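Local coordinates for putative membrane protein COG4129 (Clostridium difficile, PDB 3KMI) that has no established function but is probably a membrane-bound aromatic acid exporter, represented here by its all-helical C-terminal domain, at residues D30-P35 against P103-L108; E130-L135 against E163-L168. One frame throughout, in Å; residues are numbered along the deposited sequence. Where two conformers were deposited one is given.

Contact 1. Residues D30-P35 against P103-L108; sequences DIIVNP and PQAHIL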
ATOM      1  N   ASP A  30      -3.393 -15.441  11.768  1.00 11.24           N
ATOM      2  CA  ASP A  30      -2.891 -16.648  12.470  1.00 12.28           C
ATOM      3  C   ASP A  30      -1.374 -16.651  12.597  1.00 12.38           C
ATOM      4  O   ASP A  30      -0.808 -17.222  13.543  1.00 12.35           O
ATOM      5  CB  ASP A  30      -3.295 -17.924  11.713  1.00 13.89           C
ATOM      6  CG  ASP A  30      -4.797 -18.190  11.750  1.00 17.98           C
ATOM      7  OD1 ASP A  30      -5.462 -17.712  12.684  1.00 22.10           O
ATOM      8  OD2 ASP A  30      -5.316 -18.880  10.833  1.00 23.79           O
ATOM      9  N   ILE A  31      -0.700 -16.071  11.609  1.00 11.57           N
ATOM     10  CA  ILE A  31       0.760 -16.006  11.626  1.00 12.09           C
ATOM     11  C   ILE A  31       1.255 -15.087  12.758  1.00 11.97           C
ATOM     12  O   ILE A  31       2.242 -15.405  13.453  1.00 10.99           O
ATOM     13  CB  ILE A  31       1.337 -15.599  10.261  1.00 13.08           C
ATOM     14  CG1 ILE A  31       1.230 -16.797   9.289  1.00 13.64           C
ATOM     15  CG2 ILE A  31       2.810 -15.164  10.444  1.00 13.57           C
ATOM     16  CD1 ILE A  31       1.260 -16.459   7.816  1.00 16.49           C
ATOM     17  N   ILE A  32       0.540 -13.980  12.989  1.00 11.02           N
ATOM     18  CA  ILE A  32       0.895 -13.080  14.105  1.00 10.30           C
ATOM     19  C   ILE A  32       1.000 -13.847  15.427  1.00 11.08           C
ATOM     20  O   ILE A  32       1.952 -13.640  16.198  1.00 10.27           O
ATOM     21  CB  ILE A  32      -0.088 -11.878  14.229  1.00  9.84           C
ATOM     22  CG1 ILE A  32      -0.047 -11.060  12.954  1.00  8.35           C
ATOM     23  CG2 ILE A  32       0.184 -11.020  15.494  1.00  8.94           C
ATOM     24  CD1 ILE A  32      -1.227 -10.099  12.761  1.00  8.59           C
ATOM     25  N   VAL A  33       0.039 -14.743  15.666  1.00 11.89           N
ATOM     26  CA  VAL A  33      -0.061 -15.481  16.934  1.00 14.09           C
ATOM     27  C   VAL A  33       0.803 -16.740  16.945  1.00 15.41           C
ATOM     28  O   VAL A  33       1.345 -17.085  17.974  1.00 16.63           O
ATOM     29  CB  VAL A  33      -1.520 -15.875  17.285  1.00 13.54           C
ATOM     30  CG1 VAL A  33      -1.565 -16.696  18.566  1.00 15.23           C
ATOM     31  CG2 VAL A  33      -2.357 -14.658  17.463  1.00 14.61           C
ATOM     32  N   ASN A  34       0.939 -17.411  15.807  1.00 18.77           N
ATOM     33  CA  ASN A  34       1.848 -18.583  15.687  1.00 21.23           C
ATOM     34  C   ASN A  34       2.861 -18.450  14.561  1.00 22.40           C
ATOM     35  O   ASN A  34       2.692 -19.086  13.528  1.00 22.83           O
ATOM     36  CB  ASN A  34       1.040 -19.849  15.423  1.00 21.94           C
ATOM     37  CG  ASN A  34       0.038 -20.131  16.494  1.00 23.52           C
ATOM     38  OD1 ASN A  34       0.374 -20.665  17.556  1.00 26.90           O
ATOM     39  ND2 ASN A  34      -1.215 -19.800  16.220  1.00 26.96           N
ATOM     40  N   PRO A  35       3.920 -17.631  14.741  1.00 24.07           N
ATOM     41  CA  PRO A  35       4.834 -17.378  13.613  1.00 25.64           C
ATOM     42  C   PRO A  35       5.429 -18.639  12.965  1.00 27.16           C
ATOM     43  O   PRO A  35       5.648 -18.670  11.747  1.00 27.31           O
ATOM     44  CB  PRO A  35       5.963 -16.534  14.241  1.00 25.41           C
ATOM     45  CG  PRO A  35       5.697 -16.491  15.716  1.00 25.56           C
ATOM     46  CD  PRO A  35       4.245 -16.791  15.906  1.00 24.16           C
ATOM     47  N   PRO A 103       0.713  -7.996  23.721  1.00  5.62           N
ATOM     48  CA  PRO A 103      -0.734  -7.901  23.766  1.00  5.50           C
ATOM     49  C   PRO A 103      -1.321  -7.136  22.603  1.00  5.52           C
ATOM     50  O   PRO A 103      -2.322  -7.564  22.077  1.00  5.54           O
ATOM     51  CB  PRO A 103      -0.984  -7.151  25.081  1.00  4.89           C
ATOM     52  CG  PRO A 103       0.088  -7.615  25.926  1.00  6.38           C
ATOM     53  CD  PRO A 103       1.294  -7.676  25.039  1.00  5.79           C
ATOM     54  N   GLN A 104      -0.695  -6.037  22.188  1.00  5.13           N
ATOM     55  CA  GLN A 104      -1.208  -5.254  21.042  1.00  6.29           C
ATOM     56  C   GLN A 104      -1.194  -6.025  19.708  1.00  5.45           C
ATOM     57  O   GLN A 104      -2.048  -5.801  18.861  1.00  4.22           O
ATOM     58  CB  GLN A 104      -0.452  -3.931  20.904  1.00  7.28           C
ATOM     59  CG  GLN A 104      -0.777  -2.872  21.972  1.00 11.05           C
ATOM     60  CD  GLN A 104      -2.271  -2.525  22.057  1.00 18.52           C
ATOM     61  OE1 GLN A 104      -2.865  -2.531  23.143  1.00 25.09           O
ATOM     62  NE2 GLN A 104      -2.879  -2.225  20.917  1.00 20.06           N
ATOM     63  N   ALA A 105      -0.223  -6.929  19.546  1.00  3.73           N
ATOM     64  CA  ALA A 105      -0.190  -7.854  18.400  1.00  3.09           C
ATOM     65  C   ALA A 105      -1.348  -8.840  18.457  1.00  2.79           C
ATOM     66  O   ALA A 105      -2.004  -9.085  17.455  1.00  2.97           O
ATOM     67  CB  ALA A 105       1.183  -8.608  18.339  1.00  2.00           C
ATOM     68  N   HIS A 106      -1.609  -9.409  19.634  1.00  4.18           N
ATOM     69  CA  HIS A 106      -2.788 -10.257  19.837  1.00  4.87           C
ATOM     70  C   HIS A 106      -4.084  -9.484  19.506  1.00  6.59           C
ATOM     71  O   HIS A 106      -4.985 -10.043  18.923  1.00  7.64           O
ATOM     72  CB  HIS A 106      -2.821 -10.769  21.280  1.00  4.19           C
ATOM     73  CG  HIS A 106      -1.841 -11.867  21.563  1.00  2.25           C
ATOM     74  ND1 HIS A 106      -2.030 -13.162  21.121  1.00  3.21           N
ATOM     75  CD2 HIS A 106      -0.704 -11.883  22.299  1.00  2.23           C
ATOM     76  CE1 HIS A 106      -1.038 -13.922  21.549  1.00  3.16           C
ATOM     77  NE2 HIS A 106      -0.218 -13.170  22.265  1.00  2.11           N
ATOM     78  N   ILE A 107      -4.155  -8.203  19.853  1.00  6.98           N
ATOM     79  CA  ILE A 107      -5.345  -7.386  19.571  1.00  8.16           C
ATOM     80  C   ILE A 107      -5.477  -7.137  18.045  1.00  8.46           C
ATOM     81  O   ILE A 107      -6.580  -7.205  17.491  1.00  7.86           O
ATOM     82  CB  ILE A 107      -5.325  -6.075  20.392  1.00  8.31           C
ATOM     83  CG1 ILE A 107      -5.669  -6.379  21.859  1.00  9.48           C
ATOM     84  CG2 ILE A 107      -6.320  -5.004  19.829  1.00  8.01           C
ATOM     85  CD1 ILE A 107      -5.211  -5.299  22.810  1.00 14.74           C
ATOM     86  N   LEU A 108      -4.345  -6.863  17.393  1.00  8.05           N
ATOM     87  CA  LEU A 108      -4.290  -6.719  15.950  1.00  7.87           C
ATOM     88  C   LEU A 108      -4.767  -8.003  15.266  1.00  7.80           C
ATOM     89  O   LEU A 108      -5.581  -7.983  14.322  1.00  7.98           O
ATOM     90  CB  LEU A 108      -2.856  -6.394  15.486  1.00  8.06           C
ATOM     91  CG  LEU A 108      -2.777  -6.346  13.957  1.00  8.77           C
ATOM     92  CD1 LEU A 108      -3.660  -5.189  13.460  1.00 11.74           C
ATOM     93  CD2 LEU A 108      -1.348  -6.233  13.463  1.00 12.46           C
TER
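I32 packs against A105 and L108, and beside it V33 meets H106. The apolar part is carried by the two branches of I32. A chi1 of -61° sets CG1 beside the backbone N and leaves CG2 anti to it, facing A105. There I32 CG2 is 3.9 Å from A105 CB and 3.5 Å from A105 O, so the methyl rests on both the side chain and the carbonyl. The other branch ends in CD1, 3.9 Å from L108 CD2. The I32 and L108 side chains cross at about a right angle. All three of these residues are buried.

The second kind of contact is methyl against ring. Both V33 methyls approach the imidazole of H106. V33 CG2 is 4.0 Å from H106 ND1, and V33 CG1 is 4.1 Å from H106 CE1. The CB of H106, a surface residue, points away from helix 7-33, but its ring comes back to V33.

Polar bonds lie nearby. D30 OD1 is hydrogen-bonded to H113 NE2, and I32 O to T101 OG1. The arrangement is helix-to-helix packing in an all-helical bundle, joining helix 7-33, near V33, to the start of helix 103-117.

Contact 2. Residues E130-L135 against E163-L168; sequences EELKRL and ELKQFL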
ATOM      1  N   GLU A 130     -13.442   3.049  12.062  0.50 10.17           N
ATOM      2  CA  GLU A 130     -13.421   3.667  13.406  0.50 10.53           C
ATOM      3  C   GLU A 130     -12.597   2.828  14.393  0.50 10.84           C
ATOM      4  O   GLU A 130     -11.771   3.363  15.148  0.50 10.32           O
ATOM      5  CB  GLU A 130     -14.835   3.838  13.979  0.50 10.83           C
ATOM      6  CG  GLU A 130     -15.719   4.870  13.293  0.50 10.92           C
ATOM      7  CD  GLU A 130     -17.194   4.686  13.638  0.50 12.85           C
ATOM      8  OE1 GLU A 130     -17.991   4.379  12.719  0.50 13.55           O
ATOM      9  OE2 GLU A 130     -17.557   4.819  14.833  0.50 13.32           O
ATOM     10  N   GLU A 131     -12.825   1.511  14.374  1.00 10.67           N
ATOM     11  CA  GLU A 131     -12.132   0.589  15.295  1.00 10.85           C
ATOM     12  C   GLU A 131     -10.642   0.622  15.021  1.00 10.84           C
ATOM     13  O   GLU A 131      -9.830   0.658  15.953  1.00 11.48           O
ATOM     14  CB  GLU A 131     -12.674  -0.843  15.190  1.00 10.82           C
ATOM     15  CG  GLU A 131     -12.004  -1.860  16.135  1.00 11.25           C
ATOM     16  CD  GLU A 131     -12.679  -3.268  16.116  1.00 15.22           C
ATOM     17  OE1 GLU A 131     -13.707  -3.443  15.421  1.00 13.76           O
ATOM     18  OE2 GLU A 131     -12.174  -4.195  16.811  1.00 15.38           O
ATOM     19  N   LEU A 132     -10.286   0.631  13.740  1.00 11.51           N
ATOM     20  CA  LEU A 132      -8.881   0.777  13.337  1.00 12.31           C
ATOM     21  C   LEU A 132      -8.260   2.087  13.854  1.00 12.82           C
ATOM     22  O   LEU A 132      -7.117   2.086  14.359  1.00 12.68           O
ATOM     23  CB  LEU A 132      -8.730   0.658  11.801  1.00 11.87           C
ATOM     24  CG  LEU A 132      -7.322   0.721  11.238  1.00 14.61           C
ATOM     25  CD1 LEU A 132      -6.421  -0.273  11.974  1.00 15.38           C
ATOM     26  CD2 LEU A 132      -7.365   0.344   9.747  1.00 13.65           C
ATOM     27  N   LYS A 133      -8.992   3.189  13.709  1.00 12.56           N
ATOM     28  CA  LYS A 133      -8.478   4.458  14.189  1.00 14.34           C
ATOM     29  C   LYS A 133      -8.261   4.380  15.712  1.00 14.16           C
ATOM     30  O   LYS A 133      -7.264   4.884  16.238  1.00 14.40           O
ATOM     31  CB  LYS A 133      -9.417   5.608  13.803  1.00 14.99           C
ATOM     32  CG  LYS A 133      -8.833   6.990  14.105  1.00 18.42           C
ATOM     33  CD  LYS A 133      -9.873   8.084  13.986  1.00 22.41           C
ATOM     34  CE  LYS A 133      -9.384   9.398  14.650  1.00 24.42           C
ATOM     35  NZ  LYS A 133      -7.968   9.644  14.242  1.00 26.32           N
ATOM     36  N   ARG A 134      -9.186   3.721  16.414  1.00 14.06           N
ATOM     37  CA  ARG A 134      -9.034   3.520  17.844  1.00 13.79           C
ATOM     38  C   ARG A 134      -7.779   2.705  18.213  1.00 13.80           C
ATOM     39  O   ARG A 134      -7.091   3.024  19.199  1.00 12.95           O
ATOM     40  CB  ARG A 134     -10.316   2.933  18.447  1.00 14.14           C
ATOM     41  CG  ARG A 134     -11.474   3.946  18.518  1.00 15.11           C
ATOM     42  CD  ARG A 134     -12.539   3.513  19.572  1.00 19.39           C
ATOM     43  NE  ARG A 134     -12.987   2.143  19.298  1.00 18.19           N
ATOM     44  CZ  ARG A 134     -13.975   1.821  18.459  1.00 19.30           C
ATOM     45  NH1 ARG A 134     -14.660   2.770  17.826  1.00 21.46           N
ATOM     46  NH2 ARG A 134     -14.297   0.548  18.269  1.00 16.62           N
ATOM     47  N   LEU A 135      -7.452   1.694  17.406  1.00 13.31           N
ATOM     48  CA  LEU A 135      -6.265   0.883  17.646  1.00 14.06           C
ATOM     49  C   LEU A 135      -4.969   1.661  17.350  1.00 15.20           C
ATOM     50  O   LEU A 135      -3.967   1.464  18.030  1.00 15.40           O
ATOM     51  CB  LEU A 135      -6.308  -0.406  16.815  1.00 13.85           C
ATOM     52  CG  LEU A 135      -5.177  -1.426  17.045  1.00 14.21           C
ATOM     53  CD1 LEU A 135      -5.100  -1.895  18.479  1.00 14.70           C
ATOM     54  CD2 LEU A 135      -5.335  -2.642  16.127  1.00 14.21           C
ATOM     55  N   GLU A 163      -1.765  -0.574   6.167  1.00  8.56           N
ATOM     56  CA  GLU A 163      -2.231  -1.472   5.101  1.00  9.61           C
ATOM     57  C   GLU A 163      -3.710  -1.834   5.308  1.00  8.61           C
ATOM     58  O   GLU A 163      -4.518  -1.802   4.366  1.00  8.85           O
ATOM     59  CB  GLU A 163      -1.369  -2.746   5.041  1.00  8.61           C
ATOM     60  CG  GLU A 163       0.079  -2.472   4.635  1.00 10.23           C
ATOM     61  CD  GLU A 163       0.215  -1.817   3.249  1.00 10.26           C
ATOM     62  OE1 GLU A 163      -0.527  -2.155   2.291  1.00  8.41           O
ATOM     63  OE2 GLU A 163       1.089  -0.943   3.116  1.00 14.79           O
ATOM     64  N   LEU A 164      -4.078  -2.091   6.558  1.00  8.85           N
ATOM     65  CA  LEU A 164      -5.449  -2.442   6.871  1.00  9.60           C
ATOM     66  C   LEU A 164      -6.450  -1.336   6.569  1.00  9.82           C
ATOM     67  O   LEU A 164      -7.595  -1.624   6.245  1.00 11.07           O
ATOM     68  CB  LEU A 164      -5.585  -2.906   8.332  1.00  9.94           C
ATOM     69  CG  LEU A 164      -5.026  -4.296   8.639  1.00 10.05           C
ATOM     70  CD1 LEU A 164      -5.178  -4.492  10.182  1.00 11.07           C
ATOM     71  CD2 LEU A 164      -5.828  -5.414   7.899  1.00  7.57           C
ATOM     72  N   LYS A 165      -6.056  -0.078   6.685  1.00  9.91           N
ATOM     73  CA  LYS A 165      -6.979   1.010   6.369  1.00  9.81           C
ATOM     74  C   LYS A 165      -7.337   0.948   4.890  1.00  9.53           C
ATOM     75  O   LYS A 165      -8.502   1.036   4.523  1.00  9.61           O
ATOM     76  CB  LYS A 165      -6.381   2.382   6.712  1.00  9.10           C
ATOM     77  CG  LYS A 165      -7.380   3.523   6.642  1.00 10.08           C
ATOM     78  CD  LYS A 165      -6.711   4.841   7.058  1.00 11.13           C
ATOM     79  CE  LYS A 165      -7.675   6.003   7.059  1.00 12.09           C
ATOM     80  NZ  LYS A 165      -6.978   7.180   7.604  1.00 12.29           N
ATOM     81  N   GLN A 166      -6.325   0.804   4.041  1.00 10.24           N
ATOM     82  CA  GLN A 166      -6.594   0.701   2.603  1.00  9.69           C
ATOM     83  C   GLN A 166      -7.365  -0.567   2.263  1.00  9.11           C
ATOM     84  O   GLN A 166      -8.240  -0.516   1.434  1.00  9.00           O
ATOM     85  CB  GLN A 166      -5.340   0.802   1.752  1.00 10.25           C
ATOM     86  CG  GLN A 166      -5.747   1.057   0.270  1.00 13.70           C
ATOM     87  CD  GLN A 166      -6.629   2.336   0.078  1.00 18.51           C
ATOM     88  OE1 GLN A 166      -6.295   3.434   0.559  1.00 19.95           O
ATOM     89  NE2 GLN A 166      -7.737   2.184  -0.651  1.00 20.03           N
ATOM     90  N   PHE A 167      -7.058  -1.694   2.922  1.00  9.59           N
ATOM     91  CA  PHE A 167      -7.869  -2.910   2.770  1.00  9.02           C
ATOM     92  C   PHE A 167      -9.368  -2.680   3.035  1.00  9.85           C
ATOM     93  O   PHE A 167     -10.238  -3.134   2.266  1.00  9.58           O
ATOM     94  CB  PHE A 167      -7.350  -4.023   3.702  1.00  9.79           C
ATOM     95  CG  PHE A 167      -8.015  -5.348   3.471  1.00  9.90           C
ATOM     96  CD1 PHE A 167      -7.445  -6.270   2.597  1.00  9.63           C
ATOM     97  CD2 PHE A 167      -9.240  -5.656   4.098  1.00  9.12           C
ATOM     98  CE1 PHE A 167      -8.028  -7.470   2.364  1.00  8.18           C
ATOM     99  CE2 PHE A 167      -9.858  -6.849   3.863  1.00  8.64           C
ATOM    100  CZ  PHE A 167      -9.248  -7.780   2.991  1.00  9.01           C
ATOM    101  N   LEU A 168      -9.682  -1.946   4.095  1.00  8.78           N
ATOM    102  CA  LEU A 168     -11.079  -1.712   4.452  1.00  9.54           C
ATOM    103  C   LEU A 168     -11.737  -0.737   3.490  1.00  9.79           C
ATOM    104  O   LEU A 168     -12.910  -0.891   3.180  1.00  9.98           O
ATOM    105  CB  LEU A 168     -11.230  -1.208   5.904  1.00  8.52           C
ATOM    106  CG  LEU A 168     -10.916  -2.237   7.007  1.00  8.33           C
ATOM    107  CD1 LEU A 168     -10.690  -1.550   8.381  1.00  4.94           C
ATOM    108  CD2 LEU A 168     -12.015  -3.345   7.125  1.00  6.58           C
TER
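L132 inserts one methyl, CD2, against the backbone and side chains of the L164-K165 turn. Ahead of it in sequence, E131 OE1 forms a salt bridge with K114 NZ, which ties this helix to helix 103-117.

L132 is the residue of 130-135 that carries the contact. Its CG is anti to the backbone N (chi1 -177°), and its CB points at the opposite helix. L132 CD2 ends 3.4 Å from K165 N and 3.5 Å from K165 CA. L132 CD2 and K165 CA are closer than two carbons normally sit, so the methyl is pressed onto the helix backbone. Three side chains of the facing helix also meet it: L132 CD2 is 4.0 Å from L164 CB, 3.8 Å from K165 CB and 4.1 Å from L168 CD1. The K165 chain then runs on extended to the surface.

Further along, L135 turns to another neighbour. It packs on L161 of helix 148-176.

The short helix segments run 173° apart in direction, and their axes approach to 10.5 Å. This is leucine-rich packing of two consecutive antiparallel helices, 124-140 and 148-176, a helical hairpin within the bundle.

How the contacts relate
Contacts 1 and 2 lie in series along the chain, and their centres are about 16 Å apart. They still meet directly. L108 of contact 1 touches both helices of contact 2: L108 CD1 is 3.7 Å from L164 CD1 and 4.1 Å from L135 CD2. L135 is also reached by I107, with I107 CG2 3.6 Å from L135 CD1. Helix 103-117 lies between helix 7-33 and the hairpin of helices 124-140 and 148-176. L108 serves both sides, touching I32 in contact 1 and the hairpin in contact 2. Together the contacts link four helices of the putative aromatic acid exporter C-terminal domain. Near contact 2, E163 also packs on N90 of the second subunit.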